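Local coordinates for protein gamma-glutamyltranspeptidase (Streptomyces lincolnensis, PDB 6J3A) that probably cleaves or transfers gamma-glutamyl groups, as an LmbA-like homologue of the gamma-glutamyltranspeptidases in the N-terminal nucleophile hydrolase clan, at residues D534-S542 and R553-M563; P52-I63 and V434-Q444. One frame throughout, in Å; residues are numbered along the deposited sequence.

Interaction 1 (D534-S542 and R553-M563); sequences DAPNWHNDS and RPGSVTVEARM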
loop_
_atom_site.group_PDB
_atom_site.type_symbol
_atom_site.label_atom_id
_atom_site.label_comp_id
_atom_site.label_asym_id
_atom_site.label_seq_id
_atom_site.Cartn_x
_atom_site.Cartn_y
_atom_site.Cartn_z
ATOM N N ASP A 534 12.970 2.394 -2.438
ATOM C CA ASP A 534 12.907 3.786 -2.923
ATOM C C ASP A 534 14.253 4.277 -3.423
ATOM O O ASP A 534 14.304 5.012 -4.402
ATOM C CB ASP A 534 12.437 4.757 -1.828
ATOM C CG ASP A 534 10.918 4.782 -1.642
ATOM O OD1 ASP A 534 10.202 3.848 -2.074
ATOM O OD2 ASP A 534 10.445 5.758 -1.021
ATOM N N ALA A 535 15.339 3.869 -2.765
ATOM C CA ALA A 535 16.675 4.351 -3.119
ATOM C C ALA A 535 16.913 4.320 -4.635
ATOM O O ALA A 535 16.511 3.356 -5.311
ATOM C CB ALA A 535 17.747 3.547 -2.405
ATOM N N PRO A 536 17.555 5.377 -5.175
ATOM C CA PRO A 536 17.981 5.346 -6.565
ATOM C C PRO A 536 18.743 4.070 -6.870
ATOM O O PRO A 536 19.672 3.711 -6.135
ATOM C CB PRO A 536 18.895 6.573 -6.688
ATOM C CG PRO A 536 18.369 7.522 -5.675
ATOM C CD PRO A 536 17.904 6.659 -4.531
ATOM N N ASN A 537 18.308 3.373 -7.915
ATOM C CA ASN A 537 18.915 2.113 -8.331
ATOM C C ASN A 537 19.499 2.308 -9.732
ATOM O O ASN A 537 19.262 3.337 -10.378
ATOM C CB ASN A 537 17.868 0.980 -8.280
ATOM C CG ASN A 537 18.470 -0.387 -7.959
ATOM O OD1 ASN A 537 19.603 -0.649 -8.283
ATOM N ND2 ASN A 537 17.697 -1.255 -7.318
ATOM N N TRP A 538 20.300 1.336 -10.167
ATOM C CA TRP A 538 21.032 1.409 -11.436
ATOM C C TRP A 538 21.328 0.003 -11.938
ATOM O O TRP A 538 21.201 -0.957 -11.195
ATOM C CB TRP A 538 22.360 2.164 -11.248
ATOM C CG TRP A 538 23.360 1.394 -10.372
ATOM C CD1 TRP A 538 24.378 0.579 -10.798
ATOM C CD2 TRP A 538 23.385 1.341 -8.942
ATOM N NE1 TRP A 538 25.041 0.037 -9.721
ATOM C CE2 TRP A 538 24.453 0.487 -8.571
ATOM C CE3 TRP A 538 22.614 1.936 -7.933
ATOM C CZ2 TRP A 538 24.765 0.213 -7.235
ATOM C CZ3 TRP A 538 22.931 1.668 -6.597
ATOM C CH2 TRP A 538 23.995 0.811 -6.264
ATOM N N HIS A 539 21.759 -0.096 -13.191
ATOM C CA HIS A 539 22.236 -1.363 -13.776
ATOM C C HIS A 539 23.230 -1.079 -14.876
ATOM O O HIS A 539 23.265 0.034 -15.394
ATOM C CB HIS A 539 21.080 -2.183 -14.354
ATOM C CG HIS A 539 20.508 -1.631 -15.628
ATOM N ND1 HIS A 539 20.746 -2.198 -16.863
ATOM C CD2 HIS A 539 19.696 -0.574 -15.856
ATOM C CE1 HIS A 539 20.102 -1.512 -17.790
ATOM N NE2 HIS A 539 19.461 -0.519 -17.206
ATOM N N ASN A 540 24.019 -2.089 -15.235
ATOM C CA ASN A 540 24.843 -2.038 -16.453
ATOM C C ASN A 540 24.365 -3.051 -17.492
ATOM O O ASN A 540 23.624 -3.982 -17.163
ATOM C CB ASN A 540 26.332 -2.224 -16.123
ATOM C CG ASN A 540 26.727 -3.676 -15.912
ATOM O OD1 ASN A 540 26.917 -4.423 -16.870
ATOM N ND2 ASN A 540 26.898 -4.067 -14.657
ATOM N N ASP A 541 24.803 -2.851 -18.737
ATOM C CA ASP A 541 24.495 -3.771 -19.851
ATOM C C ASP A 541 25.763 -4.219 -20.585
ATOM O O ASP A 541 25.715 -4.554 -21.774
ATOM C CB ASP A 541 23.533 -3.121 -20.862
ATOM C CG ASP A 541 22.115 -2.994 -20.346
ATOM O OD1 ASP A 541 21.534 -3.989 -19.846
ATOM O OD2 ASP A 541 21.575 -1.882 -20.483
ATOM N N SER A 542 26.888 -4.256 -19.874
ATOM C CA SER A 542 28.178 -4.606 -20.475
ATOM C C SER A 542 28.460 -6.109 -20.369
ATOM O O SER A 542 29.403 -6.546 -19.724
ATOM C CB SER A 542 29.302 -3.773 -19.859
ATOM O OG SER A 542 30.490 -3.917 -20.605
ATOM N N ARG A 553 26.187 -4.086 -24.663
ATOM C CA ARG A 553 26.496 -2.660 -24.805
ATOM C C ARG A 553 27.727 -2.339 -23.963
ATOM O O ARG A 553 27.613 -2.155 -22.752
ATOM C CB ARG A 553 25.297 -1.813 -24.388
ATOM C CG ARG A 553 24.054 -2.052 -25.241
ATOM C CD ARG A 553 22.752 -1.746 -24.501
ATOM N NE ARG A 553 22.243 -0.376 -24.727
ATOM C CZ ARG A 553 21.721 0.447 -23.797
ATOM N NH1 ARG A 553 21.642 0.103 -22.507
ATOM N NH2 ARG A 553 21.285 1.658 -24.156
ATOM N N PRO A 554 28.918 -2.305 -24.598
ATOM C CA PRO A 554 30.160 -2.133 -23.845
ATOM C C PRO A 554 30.212 -0.852 -23.025
ATOM O O PRO A 554 29.882 0.218 -23.532
ATOM C CB PRO A 554 31.237 -2.106 -24.937
ATOM C CG PRO A 554 30.655 -2.878 -26.062
ATOM C CD PRO A 554 29.189 -2.572 -26.026
ATOM N N GLY A 555 30.614 -0.991 -21.762
ATOM C CA GLY A 555 30.740 0.127 -20.824
ATOM C C GLY A 555 29.470 0.891 -20.469
ATOM O O GLY A 555 29.550 1.992 -19.920
ATOM N N SER A 556 28.303 0.307 -20.750
ATOM C CA SER A 556 27.025 1.010 -20.632
ATOM C C SER A 556 26.394 0.811 -19.272
ATOM O O SER A 556 26.142 -0.320 -18.856
ATOM C CB SER A 556 26.043 0.541 -21.696
ATOM O OG SER A 556 24.870 1.337 -21.670
ATOM N N VAL A 557 26.103 1.922 -18.601
ATOM C CA VAL A 557 25.457 1.895 -17.290
ATOM C C VAL A 557 24.286 2.884 -17.219
ATOM O O VAL A 557 24.364 4.005 -17.725
ATOM C CB VAL A 557 26.487 2.132 -16.164
ATOM C CG1 VAL A 557 26.962 3.578 -16.135
ATOM C CG2 VAL A 557 25.915 1.718 -14.821
ATOM N N THR A 558 23.201 2.452 -16.588
ATOM C CA THR A 558 21.968 3.237 -16.547
ATOM C C THR A 558 21.572 3.567 -15.103
ATOM O O THR A 558 21.223 2.674 -14.336
ATOM C CB THR A 558 20.828 2.496 -17.269
ATOM O OG1 THR A 558 21.248 2.164 -18.597
ATOM C CG2 THR A 558 19.552 3.351 -17.345
ATOM N N VAL A 559 21.617 4.855 -14.759
ATOM C CA VAL A 559 21.166 5.346 -13.440
ATOM C C VAL A 559 19.826 6.078 -13.540
ATOM O O VAL A 559 19.497 6.640 -14.590
ATOM C CB VAL A 559 22.196 6.285 -12.759
ATOM C CG1 VAL A 559 23.513 5.555 -12.533
ATOM C CG2 VAL A 559 22.423 7.573 -13.550
ATOM N N GLU A 560 19.070 6.079 -12.441
ATOM C CA GLU A 560 17.840 6.864 -12.347
ATOM C C GLU A 560 18.193 8.342 -12.252
ATOM O O GLU A 560 19.241 8.710 -11.725
ATOM C CB GLU A 560 16.997 6.450 -11.141
ATOM C CG GLU A 560 16.379 5.073 -11.275
ATOM C CD GLU A 560 15.460 4.709 -10.124
ATOM O OE1 GLU A 560 14.292 4.365 -10.387
ATOM O OE2 GLU A 560 15.885 4.745 -8.951
ATOM N N ALA A 561 17.295 9.185 -12.754
ATOM C CA ALA A 561 17.502 10.634 -12.752
ATOM C C ALA A 561 17.629 11.232 -11.357
ATOM O O ALA A 561 18.176 12.321 -11.226
ATOM C CB ALA A 561 16.383 11.340 -13.514
ATOM N N ARG A 562 17.136 10.532 -10.332
ATOM C CA ARG A 562 17.149 11.047 -8.943
ATOM C C ARG A 562 18.380 10.618 -8.158
ATOM O O ARG A 562 18.523 11.009 -7.005
ATOM C CB ARG A 562 15.849 10.754 -8.154
ATOM C CG ARG A 562 15.020 9.583 -8.643
ATOM C CD ARG A 562 13.663 9.499 -7.973
ATOM N NE ARG A 562 13.775 8.948 -6.639
ATOM C CZ ARG A 562 13.990 7.667 -6.340
ATOM N NH1 ARG A 562 14.124 6.726 -7.273
ATOM N NH2 ARG A 562 14.075 7.334 -5.063
ATOM N N MET A 563 19.269 9.835 -8.775
ATOM C CA MET A 563 20.634 9.689 -8.269
ATOM C C MET A 563 21.338 11.049 -8.383
ATOM O O MET A 563 21.066 11.808 -9.315
ATOM C CB MET A 563 21.392 8.622 -9.062
ATOM C CG MET A 563 22.811 8.346 -8.570
ATOM S SD MET A 563 23.470 6.746 -9.104
ATOM C CE MET A 563 22.586 5.638 -8.011
#

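Interaction 2 (P52-I63 and V434-Q444); sequences PHLNGPAGEVPI and VAATPSGGWLQ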
loop_
_atom_site.group_PDB
_atom_site.type_symbol
_atom_site.label_atom_id
_atom_site.label_comp_id
_atom_site.label_asym_id
_atom_site.label_seq_id
_atom_site.Cartn_x
_atom_site.Cartn_y
_atom_site.Cartn_z
ATOM N N PRO A 52 -0.508 -10.856 -17.606
ATOM C CA PRO A 52 -0.347 -11.829 -18.695
ATOM C C PRO A 52 0.621 -11.387 -19.797
ATOM O O PRO A 52 1.042 -12.198 -20.604
ATOM C CB PRO A 52 -1.758 -11.936 -19.258
ATOM C CG PRO A 52 -2.306 -10.569 -19.075
ATOM C CD PRO A 52 -1.785 -10.135 -17.730
ATOM N N HIS A 53 0.885 -10.092 -19.859
ATOM C CA HIS A 53 2.033 -9.514 -20.576
ATOM C C HIS A 53 3.417 -9.792 -19.966
ATOM O O HIS A 53 4.432 -9.448 -20.582
ATOM C CB HIS A 53 1.852 -7.992 -20.680
ATOM C CG HIS A 53 1.816 -7.291 -19.356
ATOM N ND1 HIS A 53 2.578 -6.178 -19.083
ATOM C CD2 HIS A 53 1.124 -7.558 -18.222
ATOM C CE1 HIS A 53 2.337 -5.778 -17.847
ATOM N NE2 HIS A 53 1.463 -6.602 -17.302
ATOM N N LEU A 54 3.450 -10.351 -18.752
ATOM C CA LEU A 54 4.695 -10.625 -18.026
ATOM C C LEU A 54 4.853 -12.050 -17.485
ATOM O O LEU A 54 5.961 -12.435 -17.112
ATOM C CB LEU A 54 4.864 -9.599 -16.906
ATOM C CG LEU A 54 5.107 -8.156 -17.381
ATOM C CD1 LEU A 54 5.037 -7.194 -16.208
ATOM C CD2 LEU A 54 6.441 -7.980 -18.090
ATOM N N ASN A 55 3.778 -12.830 -17.445
ATOM C CA ASN A 55 3.866 -14.249 -17.123
ATOM C C ASN A 55 2.610 -14.990 -17.582
ATOM O O ASN A 55 1.728 -14.415 -18.202
ATOM C CB ASN A 55 4.104 -14.447 -15.623
ATOM C CG ASN A 55 2.862 -14.230 -14.796
ATOM O OD1 ASN A 55 1.998 -13.429 -15.145
ATOM N ND2 ASN A 55 2.770 -14.942 -13.677
ATOM N N GLY A 56 2.549 -16.274 -17.288
ATOM C CA GLY A 56 1.386 -17.075 -17.609
ATOM C C GLY A 56 1.591 -18.492 -17.112
ATOM O O GLY A 56 2.695 -18.834 -16.707
ATOM N N PRO A 57 0.532 -19.319 -17.130
ATOM C CA PRO A 57 0.586 -20.659 -16.538
ATOM C C PRO A 57 1.581 -21.659 -17.163
ATOM O O PRO A 57 2.071 -22.536 -16.457
ATOM C CB PRO A 57 -0.860 -21.169 -16.680
ATOM C CG PRO A 57 -1.688 -19.948 -16.832
ATOM C CD PRO A 57 -0.824 -18.995 -17.603
ATOM N N ALA A 58 1.882 -21.515 -18.455
ATOM C CA ALA A 58 2.845 -22.388 -19.146
ATOM C C ALA A 58 4.278 -21.835 -19.142
ATOM O O ALA A 58 5.134 -22.293 -19.904
ATOM C CB ALA A 58 2.384 -22.653 -20.567
ATOM N N GLY A 59 4.539 -20.861 -18.274
ATOM C CA GLY A 59 5.881 -20.340 -18.048
ATOM C C GLY A 59 6.626 -21.127 -16.977
ATOM O O GLY A 59 6.479 -22.351 -16.870
ATOM N N GLU A 60 7.407 -20.404 -16.174
ATOM C CA GLU A 60 8.373 -20.985 -15.236
ATOM C C GLU A 60 8.349 -20.269 -13.920
ATOM O O GLU A 60 7.835 -19.167 -13.831
ATOM C CB GLU A 60 9.796 -20.821 -15.765
ATOM C CG GLU A 60 10.004 -21.415 -17.133
ATOM C CD GLU A 60 9.968 -20.446 -18.287
ATOM O OE1 GLU A 60 9.978 -20.979 -19.402
ATOM O OE2 GLU A 60 9.934 -19.207 -18.115
ATOM N N VAL A 61 8.961 -20.888 -12.914
ATOM C CA VAL A 61 9.189 -20.243 -11.628
ATOM C C VAL A 61 10.249 -20.998 -10.810
ATOM O O VAL A 61 10.138 -22.206 -10.633
ATOM C CB VAL A 61 7.874 -20.094 -10.812
ATOM C CG1 VAL A 61 7.264 -21.440 -10.445
ATOM C CG2 VAL A 61 8.113 -19.271 -9.560
ATOM N N PRO A 62 11.297 -20.294 -10.341
ATOM C CA PRO A 62 12.071 -20.762 -9.180
ATOM C C PRO A 62 11.408 -20.326 -7.879
ATOM O O PRO A 62 11.049 -19.163 -7.746
ATOM C CB PRO A 62 13.432 -20.056 -9.322
ATOM C CG PRO A 62 13.383 -19.279 -10.591
ATOM C CD PRO A 62 11.952 -19.161 -11.015
ATOM N N ILE A 63 11.260 -21.241 -6.928
ATOM C CA ILE A 63 10.708 -20.896 -5.620
ATOM C C ILE A 63 11.742 -21.176 -4.532
ATOM O O ILE A 63 12.278 -22.278 -4.456
ATOM C CB ILE A 63 9.421 -21.683 -5.317
ATOM C CG1 ILE A 63 8.432 -21.575 -6.485
ATOM C CG2 ILE A 63 8.778 -21.172 -4.027
ATOM C CD1 ILE A 63 7.304 -22.584 -6.420
ATOM N N VAL A 434 8.552 -17.477 1.849
ATOM C CA VAL A 434 8.624 -17.933 0.463
ATOM C C VAL A 434 8.989 -16.741 -0.448
ATOM O O VAL A 434 8.571 -15.617 -0.200
ATOM C CB VAL A 434 7.312 -18.639 0.051
ATOM C CG1 VAL A 434 6.157 -17.661 -0.063
ATOM C CG2 VAL A 434 7.494 -19.423 -1.228
ATOM N N ALA A 435 9.804 -16.985 -1.468
ATOM C CA ALA A 435 10.142 -15.964 -2.476
ATOM C C ALA A 435 10.150 -16.640 -3.841
ATOM O O ALA A 435 10.901 -17.596 -4.050
ATOM C CB ALA A 435 11.498 -15.334 -2.191
ATOM N N ALA A 436 9.313 -16.159 -4.758
ATOM C CA ALA A 436 9.156 -16.798 -6.068
ATOM C C ALA A 436 9.211 -15.754 -7.153
ATOM O O ALA A 436 8.664 -14.667 -6.998
ATOM C CB ALA A 436 7.838 -17.551 -6.143
ATOM N N THR A 437 9.835 -16.114 -8.267
ATOM C CA THR A 437 9.971 -15.232 -9.415
ATOM C C THR A 437 9.328 -15.920 -10.613
ATOM O O THR A 437 10.029 -16.508 -11.417
ATOM C CB THR A 437 11.467 -14.930 -9.659
ATOM O OG1 THR A 437 12.017 -14.301 -8.498
ATOM C CG2 THR A 437 11.685 -14.005 -10.842
ATOM N N PRO A 438 7.981 -15.885 -10.720
ATOM C CA PRO A 438 7.342 -16.526 -11.866
ATOM C C PRO A 438 7.363 -15.671 -13.128
ATOM O O PRO A 438 7.265 -14.449 -13.060
ATOM C CB PRO A 438 5.908 -16.754 -11.389
ATOM C CG PRO A 438 5.673 -15.642 -10.447
ATOM C CD PRO A 438 6.977 -15.438 -9.738
ATOM N N SER A 439 7.467 -16.336 -14.272
ATOM C CA SER A 439 7.674 -15.665 -15.542
ATOM C C SER A 439 7.339 -16.598 -16.686
ATOM O O SER A 439 7.031 -17.768 -16.473
ATOM C CB SER A 439 9.136 -15.233 -15.650
ATOM O OG SER A 439 9.383 -14.496 -16.834
ATOM N N GLY A 440 7.400 -16.057 -17.900
ATOM C CA GLY A 440 7.210 -16.829 -19.126
ATOM C C GLY A 440 5.759 -17.145 -19.427
ATOM O O GLY A 440 4.899 -17.105 -18.538
ATOM N N GLY A 441 5.491 -17.465 -20.691
ATOM C CA GLY A 441 4.135 -17.730 -21.156
ATOM C C GLY A 441 3.344 -16.445 -21.281
ATOM O O GLY A 441 2.124 -16.451 -21.155
ATOM N N TRP A 442 4.059 -15.350 -21.551
ATOM C CA TRP A 442 3.438 -14.045 -21.743
ATOM C C TRP A 442 2.782 -13.943 -23.109
ATOM O O TRP A 442 3.083 -14.731 -24.016
ATOM C CB TRP A 442 4.422 -12.889 -21.511
ATOM C CG TRP A 442 5.745 -12.963 -22.203
ATOM C CD1 TRP A 442 5.978 -12.947 -23.541
ATOM C CD2 TRP A 442 7.027 -13.019 -21.570
ATOM N NE1 TRP A 442 7.329 -13.002 -23.786
ATOM C CE2 TRP A 442 7.994 -13.051 -22.593
ATOM C CE3 TRP A 442 7.453 -13.046 -20.231
ATOM C CZ2 TRP A 442 9.367 -13.122 -22.326
ATOM C CZ3 TRP A 442 8.819 -13.114 -19.962
ATOM C CH2 TRP A 442 9.760 -13.150 -21.003
ATOM N N LEU A 443 1.890 -12.965 -23.247
ATOM C CA LEU A 443 0.983 -12.895 -24.404
ATOM C C LEU A 443 1.621 -12.522 -25.736
ATOM O O LEU A 443 1.066 -12.855 -26.775
ATOM C CB LEU A 443 -0.182 -11.929 -24.134
ATOM C CG LEU A 443 0.088 -10.416 -23.961
ATOM C CD1 LEU A 443 0.149 -9.622 -25.270
ATOM C CD2 LEU A 443 -0.984 -9.803 -23.068
ATOM N N GLN A 444 2.778 -11.864 -25.705
ATOM C CA GLN A 444 3.321 -11.163 -26.878
ATOM C C GLN A 444 4.351 -11.983 -27.654
ATOM O O GLN A 444 4.959 -11.462 -28.603
ATOM C CB GLN A 444 3.950 -9.810 -26.482
ATOM C CG GLN A 444 5.231 -9.895 -25.649
ATOM C CD GLN A 444 5.021 -9.746 -24.143
ATOM O OE1 GLN A 444 5.846 -9.135 -23.471
ATOM N NE2 GLN A 444 3.933 -10.306 -23.607
HETATM O O HOH W 1 4.703 -18.440 -14.822
HETATM O O HOH W 2 1.132 -19.146 -20.293
#

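Interaction 1 (D534-S542 and R553-M563)
An antiparallel pair of short strands, 538-540 against 556-560, forms two of the three strands of a small mixed sheet, with His539 and Thr558 as the hydrogen-bonded pair at its centre. Thr558 N reaches His539 O at 2.7 Å, nearly straight at 178°, and His539 N bonds back to Thr558 O. His539 and Thr558 lie side by side on one face of the sheet, pointing the same way, His539 NE2 lying 3.3 Å from Thr558 CB; with CG between the backbone N and the carbonyl carbon (chi1 73°), the ring is swung across to the neighbouring strand. On the face carrying Trp538, Val557 and Val559, Trp538 CB packs on Val559 CG1; beyond the strand, Met563 at the end of the 560-563 type I turn brings CE to 3.7 Å from Trp538 CE3.

Polar clasps close both ends. Toward the 553-556 type II turn, Arg553 NH1 makes a bent salt bridge of 2.8 Å to Asp541 OD2, on the anti side and somewhat out of the carboxylate plane, which is turned 56° from the guanidinium. Arg553 N bonds to Asp541 O, and Gly555 N to Ser542 OG at 3.1 Å, so the turn is gripped through both backbone and side chain. At the far end Glu560 OE2 takes Asn537 N at 3.0 Å from above its carboxylate plane and also pairs with Arg562 NH1 at 3.1 Å, while OE1 is in a salt bridge with Arg608. These bonds leave the buried carboxylate little freedom to turn.

Strand 577-581 runs parallel to 556-560 along its other edge, joined by backbone bonds such as Val559 to Thr579. On strand 538-540, Trp538 stacks on His512 of helix 506-519 and touches Leu305 and Val306 of helix 299-319.

Interaction 2 (P52-I63 and V434-Q444)
Ser439 and Glu60 exchange backbone bonds, Glu60 N to Ser439 O at 2.7 Å and Ser439 N to Glu60 O at 2.9 Å, where the loop leading into strand 61-66 meets the loop leaving strand 433-436, two antiparallel neighbours in the Ntn-type core. Along the strands and just past them, apolar side chains pack: Val61 CG2, anti to the backbone N, lies against Pro438 and Ala436 CB, and Ile63 CG2 meets Val434 CG2 at 3.5 Å with the two chains side by side.

In the loops the backbones come very close. A side chain on Gly59 or Gly440 would run into the facing segment, and Gly440 and Gly441 both have positive phi. Farther along, Leu443 N bonds to Pro52 O at 2.9 Å, and Trp442 turns the edge of its indole to Leu54 O, with CE3 3.5 Å away. Gln444, bent at chi2 (-97°), folds back so that NE2 bonds to His53 O at 3.2 Å; the oxygen lies in the amide plane, yet the donor stands above the carbonyl plane. Its OE1 sits over one face of the Trp442 ring, offset toward the rim. With an alanine here, His53 O would probably be left without this amide donor and the indole without the oxygen over its face.

Outward from these contacts, Arg459 joins the two sides, in a salt bridge with Glu60 OE2 and a hydrogen bond with Ser439 OG. The same hydroxyl bonds to OG1 of Thr421, the first residue after the unmodelled 384-420, a position consistent with the nucleophilic threonine that self-cleavage exposes in this family. Trp115 of helix 111-122 packs on Val61, Ile63 and Ala436. Where the Gly56-Gly59 turn faces the Gly440-Gly441 loop, water 2 spans the seam, accepting from Ala58 N and donating to Gly441 O at 3.0 Å.

Overall arrangement
From the N terminus, the chain passes through helix 36-50 into residues 52-63, then travels through most of the helices before 434-444 returns to meet 52-63. Interaction 2 thus closes a loop of 370 residues and ties an early strand of the buried core to one following the unmodelled 384-420 gap. Interaction 1 comes later and is local: only ten residues separate 534-542 from 553-563. The two loops lie in series, neither enclosing nor crossing the other. The centres of interactions 1 and 2 are about 25 Å apart, with no touch between them; interaction 1 supplies two strands of a small three-stranded sheet toward the periphery, whereas the centre of interaction 2 lies about 7 Å from the centre of the chain, deep in the fold.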